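PDB 1RZ3: Rbstp0775 protein from Geobacillus stearothermophilus, which is of unknown function but, as a member of the phosphoribulokinase/uridine kinase family, probably binds ATP and acts as a kinase. Local coordinates for residues S33-L38 / V148-P153; Q49-C54 / D124-M129. One frame throughout, in Å; residues are numbered along the deposited sequence.

Overall arrangement
Both contacts are partly buried and reach the same parallel sheet, ordered 53-57, 127-132, 23-29, 146-150, 195-197. Contact 1 sits closer to the middle of the chain, about 10 Å from its centre, and packs the start of helix 35-48 against the end of strand 146-150 through leucine methyls and peptide surfaces. Contact 2, about 16 Å out, joins edge strand 53-57 to strand 127-132 by backbone hydrogen bonds, adding a carboxylate, waters and a calcium ion where it nears the surface. Helix 35-48 leads from contact 1 into contact 2, which is nested within the chain loop that contact 1 closes; their centres lie 20 Å apart.

Contact 1 (S33-L38 / V148-P153); sequences SGKTTL and VYLDCP
Leu150 puts its CD2 methyl over one face of the peptide joining Gly34 to Lys35, 3.4 Å from Lys35 N, and the same methyl comes within 3.3 Å of Ser33 O. The neighbouring ring of Tyr149 is on the far side of the strand, with Asp151 OD1 in plane at its edge. The other branch of Leu150 runs into the helix: CD1 meets Leu38 CD2 at 3.2 Å, closer than usual for two methyls and doubtful as a sign of strain. Leu38 reaches it because its CG is swung opposite the backbone N (chi1 176°). From the side chain of Lys35, CG comes nearest, 3.9 Å from Leu150 CD2, before the chain bends away. Beyond the leucine, the CB atoms of Ser33 and Cys152 face each other at 4.3 Å. Both Ser33 OG and Lys35 NZ turn to the carbonyl of Leu30. The sequence here fits a P-loop (Walker A), followed by its helix, and Gly34 is the N-cap. The chemistry is thus one of methyls against peptide and methyl, with the polar ends of Ser33 and Lys35 directed to the loop itself, consistent with a phosphate-binding turn backed by an apolar strand end.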
loop_
_atom_site.group_PDB
_atom_site.type_symbol
_atom_site.label_atom_id
_atom_site.label_comp_id
_atom_site.label_asym_id
_atom_site.label_seq_id
_atom_site.Cartn_x
_atom_site.Cartn_y
_atom_site.Cartn_z
ATOM N N SER A 33 -9.741 -5.900 -2.492
ATOM C CA SER A 33 -9.682 -5.790 -3.945
ATOM C C SER A 33 -8.667 -6.792 -4.485
ATOM O O SER A 33 -8.492 -6.923 -5.696
ATOM C CB SER A 33 -9.283 -4.372 -4.360
ATOM O OG SER A 33 -8.038 -4.013 -3.792
ATOM N N GLY A 34 -8.001 -7.492 -3.571
ATOM C CA GLY A 34 -7.008 -8.476 -3.962
ATOM C C GLY A 34 -5.600 -7.916 -4.052
ATOM O O GLY A 34 -4.696 -8.577 -4.562
ATOM N N LYS A 35 -5.407 -6.698 -3.549
ATOM C CA LYS A 35 -4.099 -6.045 -3.586
ATOM C C LYS A 35 -2.994 -6.894 -2.979
ATOM O O LYS A 35 -1.913 -7.024 -3.548
ATOM C CB LYS A 35 -4.123 -4.726 -2.818
ATOM C CG LYS A 35 -5.141 -3.722 -3.272
ATOM C CD LYS A 35 -5.007 -2.460 -2.437
ATOM C CE LYS A 35 -5.155 -2.746 -0.950
ATOM N NZ LYS A 35 -6.497 -3.294 -0.627
ATOM N N THR A 36 -3.266 -7.444 -1.802
ATOM C CA THR A 36 -2.279 -8.248 -1.100
ATOM C C THR A 36 -1.875 -9.465 -1.910
ATOM O O THR A 36 -0.692 -9.791 -2.004
ATOM C CB THR A 36 -2.810 -8.685 0.280
ATOM O OG1 THR A 36 -3.032 -7.523 1.090
ATOM C CG2 THR A 36 -1.811 -9.587 0.977
ATOM N N THR A 37 -2.857 -10.132 -2.505
ATOM C CA THR A 37 -2.576 -11.310 -3.309
ATOM C C THR A 37 -1.798 -10.911 -4.555
ATOM O O THR A 37 -0.834 -11.576 -4.930
ATOM C CB THR A 37 -3.876 -12.019 -3.750
ATOM O OG1 THR A 37 -4.622 -12.416 -2.594
ATOM C CG2 THR A 37 -3.551 -13.255 -4.582
ATOM N N LEU A 38 -2.220 -9.827 -5.197
ATOM C CA LEU A 38 -1.542 -9.370 -6.404
ATOM C C LEU A 38 -0.098 -9.025 -6.094
ATOM O O LEU A 38 0.810 -9.414 -6.828
ATOM C CB LEU A 38 -2.241 -8.146 -6.994
ATOM C CG LEU A 38 -1.528 -7.558 -8.218
ATOM C CD1 LEU A 38 -1.478 -8.596 -9.333
ATOM C CD2 LEU A 38 -2.253 -6.314 -8.687
ATOM N N VAL A 148 0.090 1.239 -9.412
ATOM C CA VAL A 148 -0.949 0.493 -10.111
ATOM C C VAL A 148 -2.185 0.622 -9.235
ATOM O O VAL A 148 -2.108 0.398 -8.030
ATOM C CB VAL A 148 -0.637 -1.015 -10.205
ATOM C CG1 VAL A 148 -1.746 -1.722 -10.989
ATOM C CG2 VAL A 148 0.700 -1.240 -10.851
ATOM N N TYR A 149 -3.316 1.006 -9.818
ATOM C CA TYR A 149 -4.534 1.092 -9.025
ATOM C C TYR A 149 -5.358 -0.127 -9.410
ATOM O O TYR A 149 -5.637 -0.346 -10.588
ATOM C CB TYR A 149 -5.332 2.362 -9.330
ATOM C CG TYR A 149 -6.604 2.452 -8.506
ATOM C CD1 TYR A 149 -6.589 2.994 -7.225
ATOM C CD2 TYR A 149 -7.811 1.944 -8.994
ATOM C CE1 TYR A 149 -7.749 3.033 -6.443
ATOM C CE2 TYR A 149 -8.976 1.976 -8.224
ATOM C CZ TYR A 149 -8.936 2.522 -6.950
ATOM O OH TYR A 149 -10.081 2.568 -6.186
ATOM N N LEU A 150 -5.727 -0.922 -8.414
ATOM C CA LEU A 150 -6.510 -2.133 -8.632
ATOM C C LEU A 150 -7.984 -1.764 -8.578
ATOM O O LEU A 150 -8.540 -1.587 -7.498
ATOM C CB LEU A 150 -6.191 -3.150 -7.534
ATOM C CG LEU A 150 -6.103 -4.616 -7.949
ATOM C CD1 LEU A 150 -5.033 -4.747 -9.024
ATOM C CD2 LEU A 150 -5.763 -5.487 -6.748
ATOM N N ASP A 151 -8.617 -1.648 -9.739
ATOM C CA ASP A 151 -10.024 -1.273 -9.798
ATOM C C ASP A 151 -10.951 -2.486 -9.767
ATOM O O ASP A 151 -10.899 -3.347 -10.645
ATOM C CB ASP A 151 -10.279 -0.433 -11.049
ATOM C CG ASP A 151 -11.642 0.226 -11.042
ATOM O OD1 ASP A 151 -12.175 0.472 -9.939
ATOM O OD2 ASP A 151 -12.171 0.511 -12.137
ATOM N N CYS A 152 -11.799 -2.545 -8.743
ATOM C CA CYS A 152 -12.736 -3.651 -8.575
ATOM C C CYS A 152 -14.146 -3.106 -8.335
ATOM O O CYS A 152 -14.317 -2.066 -7.702
ATOM C CB CYS A 152 -12.296 -4.516 -7.387
ATOM S SG CYS A 152 -13.045 -6.165 -7.302
ATOM N N PRO A 153 -15.177 -3.800 -8.845
ATOM C CA PRO A 153 -16.557 -3.337 -8.655
ATOM C C PRO A 153 -16.960 -3.226 -7.185
ATOM O O PRO A 153 -16.388 -3.891 -6.320
ATOM C CB PRO A 153 -17.376 -4.384 -9.411
ATOM C CG PRO A 153 -16.532 -5.624 -9.294
ATOM C CD PRO A 153 -15.148 -5.085 -9.564
#

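Contact 2 (Q49-C54 / D124-M129); sequences QGISVC and DSDMIM. With CA (calcium ion), chain C.
Asp126 reaches across to Ile51 and Ser52. Asp126 CB rests 3.6 Å from Ser52 O and 3.7 Å from Ile51 CG2. From there CG turns beside its own backbone N (chi1 -64°), meeting the Ser52 backbone and carrying the carboxylate to the start of the partner strand. At the tip, Asp126 OD2 accepts from Ser52 N at 2.8 Å on its anti lone pair, and the bond is almost straight at 173°. Water 2, which also meets Ser52 OG, donates to the same OD2, while water 1 donates to Gly50 O and, weakly, to Asp126 OD2. With an alanine in place of Asp126, Ser52 N would probably lose its acceptor and waters 1 and 2 their shared partner.

Ser52 O is gripped twice, by Asp126 N at 2.8 Å and by Met127 N at 3.1 Å. The ladder then continues with Cys54 N to Met127 O and Met129 N to Cys54 O, the latter 2.7 Å long. Ile51 CG2 touches selenomethionine Met127 at CG, and Val53 CG1 touches Met129 CB on the face covered by helix 35-48. On the other face Cys54 CB packs 3.6 Å from Ile128 CD1. At the surface, Asp124 OD1 binds a calcium ion at 2.3 Å, joined by waters 3 and 4 and one ligand from outside the two segments. Water 3 is also hydrogen-bonded to Ser52 OG, linking the ion to Ser52 through one water. Parallel pairing of Val53 with Met127 and Cys54 with Ile128 places edge strand 53-57 beside 127-132, as in the 2-3-1-4-5 parallel sheet of this P-loop kinase-like fold.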
loop_
_atom_site.group_PDB
_atom_site.type_symbol
_atom_site.label_atom_id
_atom_site.label_comp_id
_atom_site.label_asym_id
_atom_site.label_seq_id
_atom_site.Cartn_x
_atom_site.Cartn_y
_atom_site.Cartn_z
ATOM N N GLN A 49 12.479 -13.464 -12.273
ATOM C CA GLN A 49 13.033 -12.767 -13.428
ATOM C C GLN A 49 14.371 -12.153 -13.018
ATOM O O GLN A 49 14.965 -11.375 -13.764
ATOM C CB GLN A 49 12.096 -11.655 -13.911
ATOM C CG GLN A 49 10.687 -12.103 -14.251
ATOM C CD GLN A 49 10.658 -13.329 -15.135
ATOM O OE1 GLN A 49 11.301 -13.371 -16.184
ATOM N NE2 GLN A 49 9.902 -14.339 -14.716
ATOM N N GLY A 50 14.831 -12.489 -11.816
ATOM C CA GLY A 50 16.107 -11.975 -11.346
ATOM C C GLY A 50 16.060 -10.636 -10.638
ATOM O O GLY A 50 17.081 -9.962 -10.523
ATOM N N ILE A 51 14.884 -10.247 -10.156
ATOM C CA ILE A 51 14.742 -8.974 -9.455
ATOM C C ILE A 51 14.588 -9.178 -7.949
ATOM O O ILE A 51 13.734 -9.952 -7.509
ATOM C CB ILE A 51 13.500 -8.187 -9.940
ATOM C CG1 ILE A 51 13.514 -8.056 -11.469
ATOM C CG2 ILE A 51 13.459 -6.820 -9.263
ATOM C CD1 ILE A 51 14.719 -7.332 -12.031
ATOM N N SER A 52 15.412 -8.488 -7.162
ATOM C CA SER A 52 15.307 -8.585 -5.708
ATOM C C SER A 52 14.232 -7.582 -5.301
ATOM O O SER A 52 14.387 -6.382 -5.528
ATOM C CB SER A 52 16.629 -8.225 -5.031
ATOM O OG SER A 52 17.592 -9.245 -5.221
ATOM N N VAL A 53 13.157 -8.084 -4.701
ATOM C CA VAL A 53 12.031 -7.245 -4.290
ATOM C C VAL A 53 11.732 -7.323 -2.792
ATOM O O VAL A 53 11.647 -8.414 -2.222
ATOM C CB VAL A 53 10.739 -7.655 -5.047
ATOM C CG1 VAL A 53 9.591 -6.707 -4.691
ATOM C CG2 VAL A 53 10.989 -7.665 -6.549
ATOM N N CYS A 54 11.573 -6.155 -2.168
ATOM C CA CYS A 54 11.240 -6.046 -0.745
ATOM C C CYS A 54 9.771 -5.598 -0.731
ATOM O O CYS A 54 9.403 -4.656 -1.432
ATOM C CB CYS A 54 12.133 -4.992 -0.072
ATOM S SG CYS A 54 11.809 -4.732 1.689
ATOM N N ASP A 124 20.305 -4.148 -0.796
ATOM C CA ASP A 124 20.476 -4.115 -2.244
ATOM C C ASP A 124 19.238 -4.482 -3.061
ATOM O O ASP A 124 19.346 -5.038 -4.158
ATOM C CB ASP A 124 21.676 -4.988 -2.660
ATOM C CG ASP A 124 21.415 -6.471 -2.487
ATOM O OD1 ASP A 124 20.646 -6.840 -1.579
ATOM O OD2 ASP A 124 21.994 -7.269 -3.252
ATOM N N SER A 125 18.058 -4.157 -2.539
ATOM C CA SER A 125 16.818 -4.446 -3.263
ATOM C C SER A 125 16.827 -3.685 -4.588
ATOM O O SER A 125 17.317 -2.558 -4.659
ATOM C CB SER A 125 15.593 -3.983 -2.463
ATOM O OG SER A 125 15.488 -4.635 -1.212
ATOM N N ASP A 126 16.289 -4.299 -5.638
ATOM C CA ASP A 126 16.196 -3.626 -6.930
ATOM C C ASP A 126 14.896 -2.826 -6.935
ATOM O O ASP A 126 14.814 -1.736 -7.517
ATOM C CB ASP A 126 16.157 -4.640 -8.072
ATOM C CG ASP A 126 17.432 -5.443 -8.177
ATOM O OD1 ASP A 126 18.512 -4.829 -8.309
ATOM O OD2 ASP A 126 17.351 -6.687 -8.130
HETATM N N MSE A 127 13.881 -3.379 -6.276
HETATM C CA MSE A 127 12.577 -2.735 -6.206
HETATM C C MSE A 127 11.953 -2.903 -4.832
HETATM O O MSE A 127 12.176 -3.904 -4.154
HETATM C CB MSE A 127 11.618 -3.345 -7.235
HETATM C CG MSE A 127 12.155 -3.438 -8.650
HETATM SE SE MSE A 127 10.774 -3.991 -9.922
HETATM C CE MSE A 127 11.786 -3.768 -11.560
ATOM N N ILE A 128 11.162 -1.912 -4.436
ATOM C CA ILE A 128 10.456 -1.942 -3.166
ATOM C C ILE A 128 8.989 -1.897 -3.560
ATOM O O ILE A 128 8.571 -1.005 -4.302
ATOM C CB ILE A 128 10.762 -0.695 -2.299
ATOM C CG1 ILE A 128 12.272 -0.569 -2.063
ATOM C CG2 ILE A 128 9.990 -0.786 -0.974
ATOM C CD1 ILE A 128 12.900 -1.790 -1.448
HETATM N N MSE A 129 8.208 -2.857 -3.085
HETATM C CA MSE A 129 6.792 -2.882 -3.422
HETATM C C MSE A 129 5.933 -2.657 -2.190
HETATM O O MSE A 129 6.089 -3.336 -1.176
HETATM C CB MSE A 129 6.420 -4.209 -4.073
HETATM C CG MSE A 129 5.010 -4.217 -4.619
HETATM SE SE MSE A 129 4.592 -5.907 -5.398
HETATM C CE MSE A 129 5.644 -5.766 -7.013
HETATM CA CA CA C . 19.854 -8.853 -0.736
HETATM O O HOH W 1 18.464 -7.498 -11.074
HETATM O O HOH W 2 19.220 -8.653 -7.244
HETATM O O HOH W 3 19.309 -8.849 -3.232
HETATM O O HOH W 4 21.396 -10.443 0.145
#